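Local structure of alpha-glucosidase YIHQ (Escherichia coli, 5AEG) at residues D127-C132 and D140-P145; E134-F139 and Y178-P183; F146-S151 and M203-S208; F182-F187 and G457-Q462. The protein hydrolyses sulfoquinovosyl diacylglycerides and simple sulfoquinovosides such as sulfoquinovosyl glycerol, releasing sulfoquinovose that the bacterium then degrades as a source of carbon and sulfur. All coordinates share one frame; numbering follows the deposited sequence.

Contact 1 (D127-C132 and D140-P145)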
loop_
_atom_site.group_PDB
_atom_site.type_symbol
_atom_site.label_atom_id
_atom_site.label_comp_id
_atom_site.label_asym_id
_atom_site.label_seq_id
_atom_site.Cartn_x
_atom_site.Cartn_y
_atom_site.Cartn_z
ATOM N N ASP A 127 -1.353 23.084 -9.849
ATOM C CA ASP A 127 -1.755 22.192 -8.807
ATOM C C ASP A 127 -0.851 20.926 -8.810
ATOM O O ASP A 127 -0.513 20.424 -9.864
ATOM C CB ASP A 127 -3.200 21.728 -8.994
ATOM C CG ASP A 127 -4.227 22.857 -8.912
ATOM O OD1 ASP A 127 -3.941 23.920 -8.319
ATOM O OD2 ASP A 127 -5.374 22.609 -9.341
ATOM N N HIS A 128 -0.550 20.401 -7.632
ATOM C CA HIS A 128 -0.022 19.028 -7.508
ATOM C C HIS A 128 -1.102 18.121 -7.044
ATOM O O HIS A 128 -2.125 18.547 -6.447
ATOM C CB HIS A 128 1.205 18.983 -6.531
ATOM C CG HIS A 128 2.250 19.988 -6.859
ATOM N ND1 HIS A 128 3.237 19.772 -7.799
ATOM C CD2 HIS A 128 2.436 21.274 -6.416
ATOM C CE1 HIS A 128 4.033 20.842 -7.879
ATOM N NE2 HIS A 128 3.549 21.771 -7.073
ATOM N N ILE A 129 -0.851 16.803 -7.192
ATOM C CA ILE A 129 -1.822 15.815 -6.892
ATOM C C ILE A 129 -1.091 14.636 -6.194
ATOM O O ILE A 129 -0.033 14.188 -6.692
ATOM C CB ILE A 129 -2.474 15.308 -8.185
ATOM C CG1 ILE A 129 -3.348 16.381 -8.919
ATOM C CG2 ILE A 129 -3.350 14.120 -7.902
ATOM C CD1 ILE A 129 -4.595 16.748 -8.106
ATOM N N TYR A 130 -1.660 14.158 -5.126
ATOM C CA TYR A 130 -1.047 13.086 -4.350
ATOM C C TYR A 130 -2.095 12.019 -4.051
ATOM O O TYR A 130 -3.323 12.278 -4.030
ATOM C CB TYR A 130 -0.500 13.637 -3.022
ATOM C CG TYR A 130 0.423 14.740 -3.222
ATOM C CD1 TYR A 130 1.748 14.536 -3.563
ATOM C CD2 TYR A 130 -0.030 16.058 -3.121
ATOM C CE1 TYR A 130 2.606 15.607 -3.838
ATOM C CE2 TYR A 130 0.803 17.131 -3.355
ATOM C CZ TYR A 130 2.114 16.918 -3.745
ATOM O OH TYR A 130 2.971 17.926 -3.984
ATOM N N GLY A 131 -1.584 10.824 -3.816
ATOM C CA GLY A 131 -2.406 9.722 -3.402
ATOM C C GLY A 131 -2.531 8.651 -4.454
ATOM O O GLY A 131 -1.548 8.158 -5.023
ATOM N N CYS A 132 -3.762 8.277 -4.699
ATOM C CA CYS A 132 -4.123 7.170 -5.567
ATOM C C CYS A 132 -3.618 5.844 -5.056
ATOM O O CYS A 132 -3.378 4.915 -5.859
ATOM C CB CYS A 132 -3.814 7.370 -7.038
ATOM S SG CYS A 132 -4.862 8.549 -7.958
ATOM N N ASP A 140 4.063 13.070 -6.311
ATOM C CA ASP A 140 3.254 14.039 -7.100
ATOM C C ASP A 140 2.867 13.339 -8.369
ATOM O O ASP A 140 3.721 12.968 -9.164
ATOM C CB ASP A 140 4.061 15.248 -7.427
ATOM C CG ASP A 140 3.270 16.329 -8.196
ATOM O OD1 ASP A 140 2.058 16.277 -8.379
ATOM O OD2 ASP A 140 3.930 17.274 -8.601
ATOM N N LEU A 141 1.562 13.176 -8.622
ATOM C CA LEU A 141 1.081 12.487 -9.816
ATOM C C LEU A 141 0.811 13.387 -11.024
ATOM O O LEU A 141 0.501 12.928 -12.174
ATOM C CB LEU A 141 -0.235 11.771 -9.443
ATOM C CG LEU A 141 -0.235 10.843 -8.238
ATOM C CD1 LEU A 141 -1.554 10.188 -7.978
ATOM C CD2 LEU A 141 0.832 9.813 -8.345
ATOM N N ARG A 142 0.922 14.687 -10.828
ATOM C CA ARG A 142 0.652 15.632 -11.968
ATOM C C ARG A 142 1.516 15.471 -13.166
ATOM O O ARG A 142 2.696 15.275 -13.051
ATOM C CB ARG A 142 0.662 17.114 -11.480
ATOM C CG ARG A 142 -0.175 18.018 -12.408
ATOM C CD ARG A 142 -1.647 17.933 -12.076
ATOM N NE ARG A 142 -2.512 18.552 -13.059
ATOM C CZ ARG A 142 -2.747 19.863 -13.111
ATOM N NH1 ARG A 142 -2.149 20.685 -12.243
ATOM N NH2 ARG A 142 -3.598 20.340 -14.028
ATOM N N GLY A 143 0.910 15.489 -14.356
ATOM C CA GLY A 143 1.653 15.257 -15.559
ATOM C C GLY A 143 1.432 13.881 -16.186
ATOM O O GLY A 143 1.799 13.683 -17.315
ATOM N N LYS A 144 0.771 12.957 -15.496
ATOM C CA LYS A 144 0.673 11.595 -15.987
ATOM C C LYS A 144 -0.686 11.006 -15.720
ATOM O O LYS A 144 -1.387 11.418 -14.757
ATOM C CB LYS A 144 1.678 10.683 -15.224
ATOM C CG LYS A 144 3.146 11.012 -15.401
ATOM C CD LYS A 144 3.603 10.607 -16.791
ATOM C CE LYS A 144 4.401 9.300 -16.800
ATOM N NZ LYS A 144 5.027 9.074 -18.141
ATOM N N PRO A 145 -1.038 9.944 -16.487
ATOM C CA PRO A 145 -2.198 9.150 -16.211
ATOM C C PRO A 145 -1.891 7.911 -15.385
ATOM O O PRO A 145 -0.817 7.331 -15.488
ATOM C CB PRO A 145 -2.714 8.813 -17.637
ATOM C CG PRO A 145 -1.399 8.592 -18.415
ATOM C CD PRO A 145 -0.483 9.645 -17.827
#

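Contact 2 (E134-F139 and Y178-P183)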
loop_
_atom_site.group_PDB
_atom_site.type_symbol
_atom_site.label_atom_id
_atom_site.label_comp_id
_atom_site.label_asym_id
_atom_site.label_seq_id
_atom_site.Cartn_x
_atom_site.Cartn_y
_atom_site.Cartn_z
ATOM N N GLU A 134 -0.996 3.340 -3.228
ATOM C CA GLU A 134 0.454 3.160 -3.047
ATOM C C GLU A 134 1.088 3.218 -4.426
ATOM O O GLU A 134 0.969 2.290 -5.238
ATOM C CB GLU A 134 0.741 1.836 -2.324
ATOM C CG GLU A 134 2.233 1.656 -1.876
ATOM C CD GLU A 134 2.421 0.387 -1.124
ATOM O OE1 GLU A 134 1.461 -0.456 -1.209
ATOM O OE2 GLU A 134 3.389 0.270 -0.345
ATOM N N GLN A 135 1.803 4.314 -4.664
ATOM C CA GLN A 135 2.475 4.652 -5.862
ATOM C C GLN A 135 3.993 4.611 -5.666
ATOM O O GLN A 135 4.515 5.146 -4.709
ATOM C CB GLN A 135 2.014 6.010 -6.343
ATOM C CG GLN A 135 0.519 6.007 -6.753
ATOM C CD GLN A 135 0.238 5.095 -7.955
ATOM O OE1 GLN A 135 1.127 4.820 -8.806
ATOM N NE2 GLN A 135 -1.008 4.704 -8.098
ATOM N N PHE A 136 4.660 3.872 -6.537
ATOM C CA PHE A 136 6.080 3.602 -6.319
ATOM C C PHE A 136 7.052 4.375 -7.202
ATOM O O PHE A 136 8.246 4.392 -6.900
ATOM C CB PHE A 136 6.298 2.075 -6.521
ATOM C CG PHE A 136 5.753 1.202 -5.445
ATOM C CD1 PHE A 136 4.435 0.740 -5.524
ATOM C CD2 PHE A 136 6.566 0.724 -4.416
ATOM C CE1 PHE A 136 3.904 -0.077 -4.571
ATOM C CE2 PHE A 136 6.061 -0.123 -3.490
ATOM C CZ PHE A 136 4.716 -0.510 -3.558
ATOM N N SER A 137 6.612 4.942 -8.340
ATOM C CA SER A 137 7.457 5.753 -9.201
ATOM C C SER A 137 7.228 7.264 -9.118
ATOM O O SER A 137 8.112 8.063 -9.478
ATOM C CB SER A 137 7.259 5.353 -10.687
ATOM O OG SER A 137 7.667 4.004 -10.925
ATOM N N TYR A 138 6.046 7.664 -8.671
ATOM C CA TYR A 138 5.645 9.065 -8.585
ATOM C C TYR A 138 5.009 9.267 -7.231
ATOM O O TYR A 138 4.298 8.361 -6.734
ATOM C CB TYR A 138 4.643 9.424 -9.695
ATOM C CG TYR A 138 5.325 9.470 -11.042
ATOM C CD1 TYR A 138 6.180 10.517 -11.374
ATOM C CD2 TYR A 138 5.201 8.402 -11.946
ATOM C CE1 TYR A 138 6.899 10.504 -12.595
ATOM C CE2 TYR A 138 5.850 8.405 -13.158
ATOM C CZ TYR A 138 6.684 9.438 -13.492
ATOM O OH TYR A 138 7.303 9.364 -14.710
ATOM N N PHE A 139 5.260 10.437 -6.609
ATOM C CA PHE A 139 4.447 10.812 -5.457
ATOM C C PHE A 139 3.513 11.889 -5.964
ATOM O O PHE A 139 2.275 11.674 -6.002
ATOM C CB PHE A 139 5.334 11.255 -4.257
ATOM C CG PHE A 139 4.557 11.799 -3.085
ATOM C CD1 PHE A 139 3.329 11.232 -2.663
ATOM C CD2 PHE A 139 5.061 12.922 -2.395
ATOM C CE1 PHE A 139 2.588 11.777 -1.608
ATOM C CE2 PHE A 139 4.349 13.455 -1.337
ATOM C CZ PHE A 139 3.127 12.860 -0.915
ATOM N N TYR A 178 3.035 2.851 -13.026
ATOM C CA TYR A 178 1.753 2.918 -12.323
ATOM C C TYR A 178 1.355 1.588 -11.772
ATOM O O TYR A 178 0.363 1.530 -11.045
ATOM C CB TYR A 178 0.595 3.441 -13.257
ATOM C CG TYR A 178 0.344 2.580 -14.422
ATOM C CD1 TYR A 178 -0.524 1.508 -14.348
ATOM C CD2 TYR A 178 1.012 2.805 -15.612
ATOM C CE1 TYR A 178 -0.719 0.698 -15.443
ATOM C CE2 TYR A 178 0.819 1.974 -16.691
ATOM C CZ TYR A 178 -0.055 0.929 -16.592
ATOM O OH TYR A 178 -0.255 0.139 -17.707
ATOM N N TRP A 179 2.101 0.507 -12.008
ATOM C CA TRP A 179 1.669 -0.747 -11.502
ATOM C C TRP A 179 1.727 -0.796 -9.951
ATOM O O TRP A 179 2.673 -0.326 -9.362
ATOM C CB TRP A 179 2.493 -1.900 -12.094
ATOM C CG TRP A 179 2.139 -2.259 -13.471
ATOM C CD1 TRP A 179 1.710 -1.457 -14.440
ATOM C CD2 TRP A 179 2.206 -3.584 -14.020
ATOM N NE1 TRP A 179 1.509 -2.189 -15.597
ATOM C CE2 TRP A 179 1.754 -3.508 -15.346
ATOM C CE3 TRP A 179 2.628 -4.795 -13.527
ATOM C CZ2 TRP A 179 1.704 -4.624 -16.171
ATOM C CZ3 TRP A 179 2.538 -5.950 -14.341
ATOM C CH2 TRP A 179 2.109 -5.845 -15.650
ATOM N N THR A 180 0.725 -1.394 -9.338
ATOM C CA THR A 180 0.678 -1.556 -7.905
ATOM C C THR A 180 -0.395 -2.511 -7.466
ATOM O O THR A 180 -1.459 -2.645 -8.108
ATOM C CB THR A 180 0.408 -0.139 -7.243
ATOM O OG1 THR A 180 0.237 -0.250 -5.833
ATOM C CG2 THR A 180 -0.781 0.576 -7.838
ATOM N N PHE A 181 -0.134 -3.062 -6.310
ATOM C CA PHE A 181 -1.048 -3.893 -5.633
ATOM C C PHE A 181 -2.044 -3.124 -4.749
ATOM O O PHE A 181 -2.881 -3.776 -4.175
ATOM C CB PHE A 181 -0.387 -5.028 -4.842
ATOM C CG PHE A 181 0.956 -4.714 -4.294
ATOM C CD1 PHE A 181 1.113 -3.671 -3.425
ATOM C CD2 PHE A 181 2.063 -5.438 -4.717
ATOM C CE1 PHE A 181 2.392 -3.293 -2.997
ATOM C CE2 PHE A 181 3.388 -5.106 -4.242
ATOM C CZ PHE A 181 3.516 -3.987 -3.464
ATOM N N PHE A 182 -1.939 -1.786 -4.651
ATOM C CA PHE A 182 -2.840 -0.987 -3.785
ATOM C C PHE A 182 -3.076 0.320 -4.558
ATOM O O PHE A 182 -2.706 1.377 -4.078
ATOM C CB PHE A 182 -2.220 -0.784 -2.406
ATOM C CG PHE A 182 -3.144 -0.227 -1.334
ATOM C CD1 PHE A 182 -4.384 0.422 -1.614
ATOM C CD2 PHE A 182 -2.699 -0.240 -0.040
ATOM C CE1 PHE A 182 -5.129 0.920 -0.592
ATOM C CE2 PHE A 182 -3.490 0.221 1.018
ATOM C CZ PHE A 182 -4.678 0.840 0.708
ATOM N N PRO A 183 -3.682 0.251 -5.759
ATOM C CA PRO A 183 -4.165 1.481 -6.358
ATOM C C PRO A 183 -5.467 1.843 -5.625
ATOM O O PRO A 183 -6.118 0.970 -5.058
ATOM C CB PRO A 183 -4.490 1.089 -7.815
ATOM C CG PRO A 183 -4.928 -0.363 -7.671
ATOM C CD PRO A 183 -4.234 -0.924 -6.452
HETATM O O HOH W 1 -1.768 3.227 -10.466
HETATM O O HOH W 2 2.851 2.589 -8.600
#

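Contact 3 (F146-S151 and M203-S208)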
loop_
_atom_site.group_PDB
_atom_site.type_symbol
_atom_site.label_atom_id
_atom_site.label_comp_id
_atom_site.label_asym_id
_atom_site.label_seq_id
_atom_site.Cartn_x
_atom_site.Cartn_y
_atom_site.Cartn_z
ATOM N N PHE A 146 -2.853 7.539 -14.572
ATOM C CA PHE A 146 -2.760 6.376 -13.675
ATOM C C PHE A 146 -3.968 5.484 -13.824
ATOM O O PHE A 146 -5.018 5.681 -13.166
ATOM C CB PHE A 146 -2.524 6.773 -12.218
ATOM C CG PHE A 146 -1.205 7.475 -12.024
ATOM C CD1 PHE A 146 -1.117 8.833 -12.312
ATOM C CD2 PHE A 146 -0.074 6.788 -11.602
ATOM C CE1 PHE A 146 0.073 9.497 -12.197
ATOM C CE2 PHE A 146 1.144 7.452 -11.522
ATOM C CZ PHE A 146 1.227 8.796 -11.848
ATOM N N PRO A 147 -3.810 4.441 -14.632
ATOM C CA PRO A 147 -4.731 3.331 -14.488
ATOM C C PRO A 147 -4.716 2.809 -13.040
ATOM O O PRO A 147 -3.632 2.639 -12.412
ATOM C CB PRO A 147 -4.126 2.256 -15.425
ATOM C CG PRO A 147 -3.395 3.079 -16.467
ATOM C CD PRO A 147 -2.747 4.135 -15.578
ATOM N N LEU A 148 -5.897 2.467 -12.569
ATOM C CA LEU A 148 -6.156 1.987 -11.229
ATOM C C LEU A 148 -6.756 0.570 -11.268
ATOM O O LEU A 148 -8.016 0.359 -11.262
ATOM C CB LEU A 148 -7.134 2.926 -10.518
ATOM C CG LEU A 148 -6.566 4.369 -10.389
ATOM C CD1 LEU A 148 -7.653 5.297 -9.836
ATOM C CD2 LEU A 148 -5.263 4.490 -9.562
ATOM N N TRP A 149 -5.858 -0.413 -11.224
ATOM C CA TRP A 149 -6.228 -1.792 -11.338
ATOM C C TRP A 149 -5.236 -2.612 -10.533
ATOM O O TRP A 149 -4.045 -2.568 -10.847
ATOM C CB TRP A 149 -6.204 -2.129 -12.786
ATOM C CG TRP A 149 -6.605 -3.555 -13.054
ATOM C CD1 TRP A 149 -5.765 -4.636 -13.270
ATOM C CD2 TRP A 149 -7.933 -4.081 -13.082
ATOM N NE1 TRP A 149 -6.508 -5.784 -13.451
ATOM C CE2 TRP A 149 -7.831 -5.485 -13.344
ATOM C CE3 TRP A 149 -9.207 -3.505 -12.972
ATOM C CZ2 TRP A 149 -8.961 -6.292 -13.496
ATOM C CZ3 TRP A 149 -10.348 -4.328 -13.127
ATOM C CH2 TRP A 149 -10.201 -5.693 -13.377
ATOM N N THR A 150 -5.692 -3.266 -9.480
ATOM C CA THR A 150 -4.775 -4.010 -8.580
ATOM C C THR A 150 -4.157 -5.160 -9.333
ATOM O O THR A 150 -4.828 -5.822 -10.161
ATOM C CB THR A 150 -5.376 -4.431 -7.212
ATOM O OG1 THR A 150 -4.287 -4.858 -6.415
ATOM C CG2 THR A 150 -6.444 -5.506 -7.316
ATOM N N SER A 151 -2.853 -5.330 -9.174
ATOM C CA SER A 151 -2.090 -6.326 -9.906
ATOM C C SER A 151 -0.764 -6.590 -9.223
ATOM O O SER A 151 -0.436 -5.959 -8.195
ATOM C CB SER A 151 -1.799 -5.910 -11.347
ATOM O OG SER A 151 -0.749 -4.922 -11.550
ATOM N N MET A 203 -10.580 1.989 -13.483
ATOM C CA MET A 203 -10.615 3.459 -13.672
ATOM C C MET A 203 -9.252 3.887 -14.119
ATOM O O MET A 203 -8.301 3.177 -13.930
ATOM C CB MET A 203 -10.995 4.144 -12.341
ATOM C CG MET A 203 -12.431 3.920 -11.952
ATOM S SD MET A 203 -12.882 4.813 -10.419
ATOM C CE MET A 203 -12.980 3.470 -9.366
ATOM N N ASN A 204 -9.164 5.038 -14.739
ATOM C CA ASN A 204 -7.969 5.648 -15.137
ATOM C C ASN A 204 -8.074 7.123 -14.753
ATOM O O ASN A 204 -8.965 7.832 -15.253
ATOM C CB ASN A 204 -7.743 5.540 -16.647
ATOM C CG ASN A 204 -6.378 6.084 -17.059
ATOM O OD1 ASN A 204 -5.885 7.018 -16.487
ATOM N ND2 ASN A 204 -5.806 5.526 -18.063
ATOM N N PHE A 205 -7.191 7.567 -13.900
ATOM C CA PHE A 205 -7.171 8.985 -13.415
ATOM C C PHE A 205 -6.094 9.710 -14.128
ATOM O O PHE A 205 -4.909 9.406 -13.923
ATOM C CB PHE A 205 -7.014 9.044 -11.883
ATOM C CG PHE A 205 -8.259 8.775 -11.059
ATOM C CD1 PHE A 205 -9.374 8.106 -11.561
ATOM C CD2 PHE A 205 -8.245 9.089 -9.717
ATOM C CE1 PHE A 205 -10.447 7.853 -10.757
ATOM C CE2 PHE A 205 -9.373 8.886 -8.915
ATOM C CZ PHE A 205 -10.461 8.237 -9.421
ATOM N N ASP A 206 -6.461 10.666 -15.019
ATOM C CA ASP A 206 -5.494 11.278 -15.886
ATOM C C ASP A 206 -5.227 12.701 -15.361
ATOM O O ASP A 206 -6.085 13.593 -15.369
ATOM C CB ASP A 206 -5.972 11.255 -17.326
ATOM C CG ASP A 206 -4.985 11.857 -18.279
ATOM O OD1 ASP A 206 -3.863 12.241 -17.897
ATOM O OD2 ASP A 206 -5.282 11.886 -19.460
ATOM N N PHE A 207 -4.013 12.909 -14.867
ATOM C CA PHE A 207 -3.602 14.179 -14.294
ATOM C C PHE A 207 -2.657 14.942 -15.201
ATOM O O PHE A 207 -1.911 15.813 -14.734
ATOM C CB PHE A 207 -2.994 13.930 -12.875
ATOM C CG PHE A 207 -3.924 13.287 -11.912
ATOM C CD1 PHE A 207 -5.080 13.928 -11.490
ATOM C CD2 PHE A 207 -3.674 12.012 -11.428
ATOM C CE1 PHE A 207 -5.898 13.337 -10.582
ATOM C CE2 PHE A 207 -4.511 11.398 -10.577
ATOM C CZ PHE A 207 -5.639 12.060 -10.138
ATOM N N SER A 208 -2.730 14.688 -16.495
ATOM C CA SER A 208 -1.784 15.204 -17.506
ATOM C C SER A 208 -2.113 16.633 -17.956
ATOM O O SER A 208 -1.228 17.429 -18.294
ATOM C CB SER A 208 -1.845 14.352 -18.783
ATOM O OG SER A 208 -1.287 13.128 -18.424
#

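Contact 4 (F182-F187 and G457-Q462)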
loop_
_atom_site.group_PDB
_atom_site.type_symbol
_atom_site.label_atom_id
_atom_site.label_comp_id
_atom_site.label_asym_id
_atom_site.label_seq_id
_atom_site.Cartn_x
_atom_site.Cartn_y
_atom_site.Cartn_z
ATOM N N PHE A 182 -1.939 -1.786 -4.651
ATOM C CA PHE A 182 -2.840 -0.987 -3.785
ATOM C C PHE A 182 -3.076 0.320 -4.558
ATOM O O PHE A 182 -2.706 1.377 -4.078
ATOM C CB PHE A 182 -2.220 -0.784 -2.406
ATOM C CG PHE A 182 -3.144 -0.227 -1.334
ATOM C CD1 PHE A 182 -4.384 0.422 -1.614
ATOM C CD2 PHE A 182 -2.699 -0.240 -0.040
ATOM C CE1 PHE A 182 -5.129 0.920 -0.592
ATOM C CE2 PHE A 182 -3.490 0.221 1.018
ATOM C CZ PHE A 182 -4.678 0.840 0.708
ATOM N N PRO A 183 -3.682 0.251 -5.759
ATOM C CA PRO A 183 -4.165 1.481 -6.358
ATOM C C PRO A 183 -5.467 1.843 -5.625
ATOM O O PRO A 183 -6.118 0.970 -5.058
ATOM C CB PRO A 183 -4.490 1.089 -7.815
ATOM C CG PRO A 183 -4.928 -0.363 -7.671
ATOM C CD PRO A 183 -4.234 -0.924 -6.452
ATOM N N GLN A 184 -5.823 3.111 -5.570
ATOM C CA GLN A 184 -7.075 3.479 -4.924
ATOM C C GLN A 184 -7.613 4.736 -5.654
ATOM O O GLN A 184 -6.843 5.623 -5.956
ATOM C CB GLN A 184 -6.924 3.764 -3.429
ATOM C CG GLN A 184 -8.316 3.862 -2.749
ATOM C CD GLN A 184 -8.266 3.929 -1.271
ATOM O OE1 GLN A 184 -7.709 3.042 -0.641
ATOM N NE2 GLN A 184 -8.865 4.945 -0.698
ATOM N N PRO A 185 -8.976 4.827 -5.865
ATOM C CA PRO A 185 -9.562 5.954 -6.619
ATOM C C PRO A 185 -9.855 7.130 -5.706
ATOM O O PRO A 185 -11.007 7.534 -5.539
ATOM C CB PRO A 185 -10.831 5.326 -7.235
ATOM C CG PRO A 185 -11.222 4.338 -6.234
ATOM C CD PRO A 185 -9.912 3.710 -5.760
ATOM N N THR A 186 -8.781 7.677 -5.123
ATOM C CA THR A 186 -8.836 8.667 -4.005
ATOM C C THR A 186 -7.584 9.539 -4.213
ATOM O O THR A 186 -6.489 9.006 -4.394
ATOM C CB THR A 186 -8.731 7.976 -2.659
ATOM O OG1 THR A 186 -9.772 7.013 -2.553
ATOM C CG2 THR A 186 -8.833 8.950 -1.519
ATOM N N PHE A 187 -7.729 10.872 -4.266
ATOM C CA PHE A 187 -6.597 11.752 -4.476
ATOM C C PHE A 187 -6.800 13.056 -3.682
ATOM O O PHE A 187 -7.930 13.355 -3.214
ATOM C CB PHE A 187 -6.248 12.012 -5.961
ATOM C CG PHE A 187 -7.233 12.813 -6.746
ATOM C CD1 PHE A 187 -8.282 12.192 -7.415
ATOM C CD2 PHE A 187 -7.161 14.213 -6.816
ATOM C CE1 PHE A 187 -9.157 12.930 -8.178
ATOM C CE2 PHE A 187 -8.080 14.917 -7.523
ATOM C CZ PHE A 187 -9.062 14.274 -8.206
ATOM N N GLY A 457 -4.024 -3.708 -1.179
ATOM C CA GLY A 457 -5.026 -2.938 -0.585
ATOM C C GLY A 457 -6.053 -2.373 -1.474
ATOM O O GLY A 457 -5.903 -2.376 -2.679
ATOM N N SER A 458 -7.142 -1.890 -0.843
ATOM C CA SER A 458 -8.173 -1.195 -1.563
ATOM C C SER A 458 -8.959 -0.377 -0.550
ATOM O O SER A 458 -8.668 -0.399 0.635
ATOM C CB SER A 458 -9.114 -2.189 -2.301
ATOM O OG SER A 458 -9.811 -3.084 -1.442
ATOM N N THR A 459 -9.916 0.400 -1.041
ATOM C CA THR A 459 -10.749 1.247 -0.192
ATOM C C THR A 459 -11.252 0.511 1.031
ATOM O O THR A 459 -11.855 -0.531 0.907
ATOM C CB THR A 459 -11.909 1.842 -1.019
ATOM O OG1 THR A 459 -11.394 2.626 -2.106
ATOM C CG2 THR A 459 -12.759 2.655 -0.142
ATOM N N GLY A 460 -10.920 1.004 2.223
ATOM C CA GLY A 460 -11.246 0.340 3.493
ATOM C C GLY A 460 -10.073 -0.310 4.215
ATOM O O GLY A 460 -10.138 -0.618 5.426
ATOM N N SER A 461 -8.981 -0.604 3.484
ATOM C CA SER A 461 -7.727 -1.067 4.131
ATOM C C SER A 461 -7.256 -0.084 5.204
ATOM O O SER A 461 -6.579 -0.424 6.157
ATOM C CB SER A 461 -6.608 -1.300 3.054
ATOM O OG SER A 461 -6.978 -2.461 2.319
ATOM N N GLN A 462 -7.633 1.173 5.044
ATOM C CA GLN A 462 -7.358 2.178 6.059
ATOM C C GLN A 462 -7.911 1.821 7.479
ATOM O O GLN A 462 -7.321 2.214 8.493
ATOM C CB GLN A 462 -7.920 3.517 5.624
ATOM C CG GLN A 462 -7.304 4.162 4.408
ATOM C CD GLN A 462 -7.755 3.566 3.091
ATOM O OE1 GLN A 462 -8.740 2.795 3.031
ATOM N NE2 GLN A 462 -7.037 3.915 2.023
#

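Contact 1 (D127-C132 and D140-P145)
Asp-140 OD2 takes a hydrogen bond from His-128 ND1 (2.7 Å); OD2 lies near the imidazole plane, whereas ND1 meets it from above the carboxylate plane, the two planes 69° apart. The other oxygen, OD1, is gripped from opposite faces by two backbone amides, Ile-129 N across the contact at 3.2 Å and Arg-142 N within its own loop. With CG anti to the backbone N (chi1 -178°), the carboxylate is set beside its own carbonyl, where OD1 closes an Asx turn. Next to it Leu-141 N binds Ile-129 O at 2.7 Å, and Leu-141 CD1 packs on Cys-132 SG at 3.7 Å. Arg-142 bends at chi2 so that NH1 meets Asp-127 O in the guanidinium plane (2.9 Å), while NH2 binds the carbonyls of Ala-209 and Pro-210. Farther out, His-128 and Tyr-130 pair through their backbones with Thr-190 and Val-188. The arrangement is an Asx turn leading into a type II turn, Leu-141 to Lys-144, docked on strand 129-133 of the N-terminal galactose mutarotase-like domain.

Contact 2 (E134-F139 and Y178-P183)
This is a buried loop-to-loop contact: 134-139, which follows strand 129-133, meets 178-183, which leads into strand 183-184, close to the catalytic residues. Glu-134 holds it at both backbone ends, its N giving a straight bond to Phe-182 O (2.7 Å) and its O receiving Thr-180 OG1 in the carbonyl plane (2.7 Å). Thr-180 OG1, placed anti to its backbone N (chi1 175°), also accepts from Phe-182 N, so one hydroxyl serves both loops. The extended Glu-134 side chain brings OE1 to the ring edge of Phe-181, 3.5 Å from CE1, while OE2 is bound by His-501. Phe-136 puts CZ 3.7 Å from Phe-181 CE1, the two ring planes nearly perpendicular at 89°. One water joins Gln-135 NE2 to Tyr-178 O; another is held by Gln-135 OE1, Phe-136 N and Trp-179 O. The Thr-180 ST turn contains Phe-181, which borders the GH31 active site, about 4 Å from the side chains of Asp-472, inferred to be the proton donor, and Glu-408, probably also catalytic.

Contact 3 (F146-S151 and M203-S208)
Leu-148 lays its CD1 methyl over one face of the Phe-205 ring, 3.6 Å from the centroid and 9° off the ring normal, a CH-pi contact with the methyl nearly equidistant from all six carbons. The leucine branch crosses the ring at about a right angle. Phe-146 CD1 lies 4.2 Å from Phe-207 CD2, at the edge of the Phe-207 ring; Phe-187 and His-213 make edge-to-face contacts with that ring. Cys-132 packs against both Phe-205 and Leu-148. These groups lie on one face of two antiparallel strands, 146-148 and 203-206, in the N-terminal galactose mutarotase-like domain. Phe-146 and Phe-205 form a hydrogen-bonded pair, Phe-146 N to Phe-205 O at 2.9 Å and Phe-205 N to Phe-146 O at 3.0 Å, and Leu-148 N reaches Met-203 O at 2.9 Å. Pro-147 and Asn-204 are the non-hydrogen-bonded pair, their CA atoms 4.0 Å apart, and point together to the other face of the sheet. There, CG anti to the backbone N (chi1 -174°) swings the Asn-204 amide alongside the proline, with ND2 3.8 Å from Pro-147 CG. Asn-204 OD1 is buried here without a partner in the model. Chemically the two faces differ: Phe-146, Leu-148, Met-203 and Phe-205 make an apolar layer, whereas the Pro-147 and Asn-204 side is partly exposed and mixed, and backbone bonds supply the polar link between the strands.

Contact 4 (F182-F187 and G457-Q462)
Ring packing dominates at Phe-182, whose face receives Gly-457 CA as a CH-pi contact 3.5 Å from the ring centroid. Lacking a side chain, the glycine lets its backbone lie flat on the ring; Ser-461 CB approaches CZ of Phe-182 at 3.7 Å. Polar pairing is carried by Gln-184 and Gln-462, both buried and coming from opposite directions, their amide planes 84° apart. Gln-462 NE2 gives an almost straight bond (175°, 2.9 Å) to Gln-184 OE1, which lies in the plane of the Gln-462 amide; the same NE2 also binds Thr-496 O. Gln-184 NE2 donates to Thr-186 OG1, 2.9 Å away, so both ends of this amide are fixed. The glutamine pair joins the N-terminal galactose mutarotase-like domain to the TIM barrel, at the loop between strand 451-454 and helix 461-464. Within that loop, a type II turn from Ser-458 to Ser-461 precedes the helix, with Gly-460 as its N-cap residue; Gln-462 OE1 accepts Gly-460 N at 2.9 Å. Van der Waals contact is completed by Thr-459 OG1, lying across Gln-184 CG at 3.4 Å.

Overall arrangement
Contacts 1, 2 and 3 lie within the N-terminal galactose mutarotase-like domain; contact 4 ties it to the TIM barrel. Contacts 1 and 3, with centres about 11 Å apart, are joined where Gly-143 N and Lys-144 O meet the Phe-207 backbone. Strand 129-133 links contact 1 to contact 4, Cys-132 N lying 2.8 Å from Thr-186 O. Contacts 2 and 4 share Phe-182 and Pro-183; Thr-180 O approaches Ser-151 N between contacts 2 and 3. Contact 2 is nearest the catalytic centre, the Phe-181 side chain about 6 Å from a bound calcium ion; in contact 4 the Pro-183 side chain is about 7 Å from that of Glu-408. Contact 1 and the strands of contact 3 lie farther off, but Thr-150 touches Glu-408.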